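Local atomic coordinates of oligopeptide-binding protein oppA (PDB entry 3DRF), a protein that captures extracellular oligopeptides as the receptor of the OppABCDF ABC transporter, which takes up peptides longer than three residues for growth in milk. Residues Gly71-Asp76 and Gly85-Ala90. Numbering follows the deposited sequence.
Sequences GLFFTD and GAADVA
The carbonyl O of L72 accepts a hydrogen bond from A87 N at 3.0 Å. The bond is bent, with an N-H...O angle of 141°. A water adds a bridge. It accepts from F74 N and from G85 N, and donates to A87 O at 2.8 Å, so three backbone groups are joined through it.

Two CH-pi contacts accompany the polar links. G85 CA lies almost squarely over the F74 ring, 3.5 Å from its centroid. With CG anti to its carbonyl carbon (chi1 -80°), the F74 ring presents a face to G85 CA. A serine here would probably leave G85 CA without its aromatic cover and open a gap beside the water-bridged backbone. The F73 ring lies between L72 CB, over the centre of one face, and V89 CG1, offset toward the rim of the other at 4.2 Å from the centroid. A87 O sits at the edge of the F73 ring, near its plane, 3.4 Å from F73 CD1.

Apolar contacts fill in the rest. A87 CB meets F73 CE1 at 3.8 Å and also touches L72 CB. L72 CD2 reaches A86 CB.

Strand 74-75 pairs antiparallel with strand 81-82 in a short hairpin. F81 touches V89 and I82 touches F74. The contact packs this hairpin and residues 71-73 against strand 87-92, an outermost strand of a four-stranded antiparallel sheet. Its neighbour, strand 97-102, packs I100 against F73 and A87, and L102 against L72 and A87.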
loop_
_atom_site.group_PDB
_atom_site.type_symbol
_atom_site.label_atom_id
_atom_site.label_comp_id
_atom_site.label_asym_id
_atom_site.label_seq_id
_atom_site.Cartn_x
_atom_site.Cartn_y
_atom_site.Cartn_z
ATOM N N GLY A 71 3.817 -12.341 -8.879
ATOM C CA GLY A 71 2.658 -12.911 -8.211
ATOM C C GLY A 71 2.308 -14.288 -8.748
ATOM O O GLY A 71 2.453 -14.551 -9.942
ATOM N N LEU A 72 1.865 -15.172 -7.858
ATOM C CA LEU A 72 1.655 -16.593 -8.191
ATOM C C LEU A 72 0.210 -17.043 -8.445
ATOM O O LEU A 72 0.010 -17.954 -9.160
ATOM C CB LEU A 72 2.209 -17.475 -7.044
ATOM C CG LEU A 72 3.726 -17.510 -6.919
ATOM C CD1 LEU A 72 4.071 -18.307 -5.696
ATOM C CD2 LEU A 72 4.388 -18.137 -8.227
ATOM N N PHE A 73 -0.735 -16.412 -7.757
ATOM C CA PHE A 73 -2.101 -16.995 -7.668
ATOM C C PHE A 73 -3.154 -16.207 -8.436
ATOM O O PHE A 73 -3.163 -15.014 -8.447
ATOM C CB PHE A 73 -2.517 -17.090 -6.197
ATOM C CG PHE A 73 -1.517 -17.823 -5.323
ATOM C CD1 PHE A 73 -1.224 -19.148 -5.571
ATOM C CD2 PHE A 73 -0.900 -17.173 -4.268
ATOM C CE1 PHE A 73 -0.274 -19.850 -4.792
ATOM C CE2 PHE A 73 0.063 -17.860 -3.469
ATOM C CZ PHE A 73 0.383 -19.207 -3.744
ATOM N N PHE A 74 -4.087 -16.925 -9.020
ATOM C CA PHE A 74 -5.268 -16.319 -9.607
ATOM C C PHE A 74 -6.344 -16.257 -8.530
ATOM O O PHE A 74 -6.302 -16.988 -7.580
ATOM C CB PHE A 74 -5.778 -17.167 -10.794
ATOM C CG PHE A 74 -5.018 -16.960 -12.130
ATOM C CD1 PHE A 74 -3.944 -16.131 -12.216
ATOM C CD2 PHE A 74 -5.438 -17.618 -13.277
ATOM C CE1 PHE A 74 -3.281 -15.940 -13.439
ATOM C CE2 PHE A 74 -4.754 -17.428 -14.504
ATOM C CZ PHE A 74 -3.693 -16.620 -14.531
ATOM N N THR A 75 -7.285 -15.351 -8.754
ATOM C CA THR A 75 -8.458 -15.191 -7.878
ATOM C C THR A 75 -9.702 -14.964 -8.693
ATOM O O THR A 75 -9.633 -14.690 -9.845
ATOM C CB THR A 75 -8.350 -13.990 -6.870
ATOM O OG1 THR A 75 -8.499 -12.752 -7.585
ATOM C CG2 THR A 75 -6.995 -13.984 -6.090
ATOM N N ASP A 76 -10.827 -15.128 -8.030
ATOM C CA ASP A 76 -12.127 -14.684 -8.588
ATOM C C ASP A 76 -12.333 -13.201 -8.310
ATOM O O ASP A 76 -11.455 -12.568 -7.811
ATOM C CB ASP A 76 -13.290 -15.541 -8.075
ATOM C CG ASP A 76 -13.526 -15.424 -6.563
ATOM O OD1 ASP A 76 -13.083 -14.512 -5.945
ATOM O OD2 ASP A 76 -14.193 -16.317 -6.081
ATOM N N GLY A 85 -3.475 -20.385 -11.864
ATOM C CA GLY A 85 -2.443 -19.374 -12.093
ATOM C C GLY A 85 -1.058 -19.995 -12.204
ATOM O O GLY A 85 -0.957 -21.149 -12.398
ATOM N N ALA A 86 -0.027 -19.191 -11.940
ATOM C CA ALA A 86 1.348 -19.706 -11.921
ATOM C C ALA A 86 1.566 -20.797 -10.905
ATOM O O ALA A 86 2.377 -21.674 -11.122
ATOM C CB ALA A 86 2.353 -18.562 -11.729
ATOM N N ALA A 87 0.755 -20.747 -9.835
ATOM C CA ALA A 87 0.769 -21.754 -8.782
ATOM C C ALA A 87 -0.652 -21.881 -8.205
ATOM O O ALA A 87 -1.467 -21.023 -8.419
ATOM C CB ALA A 87 1.772 -21.359 -7.639
ATOM N N ASP A 88 -0.854 -22.984 -7.508
ATOM C CA ASP A 88 -2.085 -23.203 -6.693
ATOM C C ASP A 88 -1.679 -23.291 -5.206
ATOM O O ASP A 88 -0.588 -23.660 -4.869
ATOM C CB ASP A 88 -2.757 -24.537 -7.087
ATOM C CG ASP A 88 -3.320 -24.555 -8.532
ATOM O OD1 ASP A 88 -3.422 -23.533 -9.142
ATOM O OD2 ASP A 88 -3.684 -25.658 -8.899
ATOM N N VAL A 89 -2.621 -22.945 -4.338
ATOM C CA VAL A 89 -2.443 -23.068 -2.900
ATOM C C VAL A 89 -3.614 -23.899 -2.336
ATOM O O VAL A 89 -4.747 -23.716 -2.702
ATOM C CB VAL A 89 -2.246 -21.705 -2.236
ATOM C CG1 VAL A 89 -3.480 -20.805 -2.462
ATOM C CG2 VAL A 89 -1.985 -21.888 -0.734
ATOM N N ALA A 90 -3.283 -24.824 -1.463
ATOM C CA ALA A 90 -4.262 -25.648 -0.718
ATOM C C ALA A 90 -4.080 -25.456 0.781
ATOM O O ALA A 90 -3.019 -25.626 1.303
ATOM C CB ALA A 90 -4.054 -27.094 -1.040
HETATM O O HOH W 1 -3.924 -19.936 -9.056
#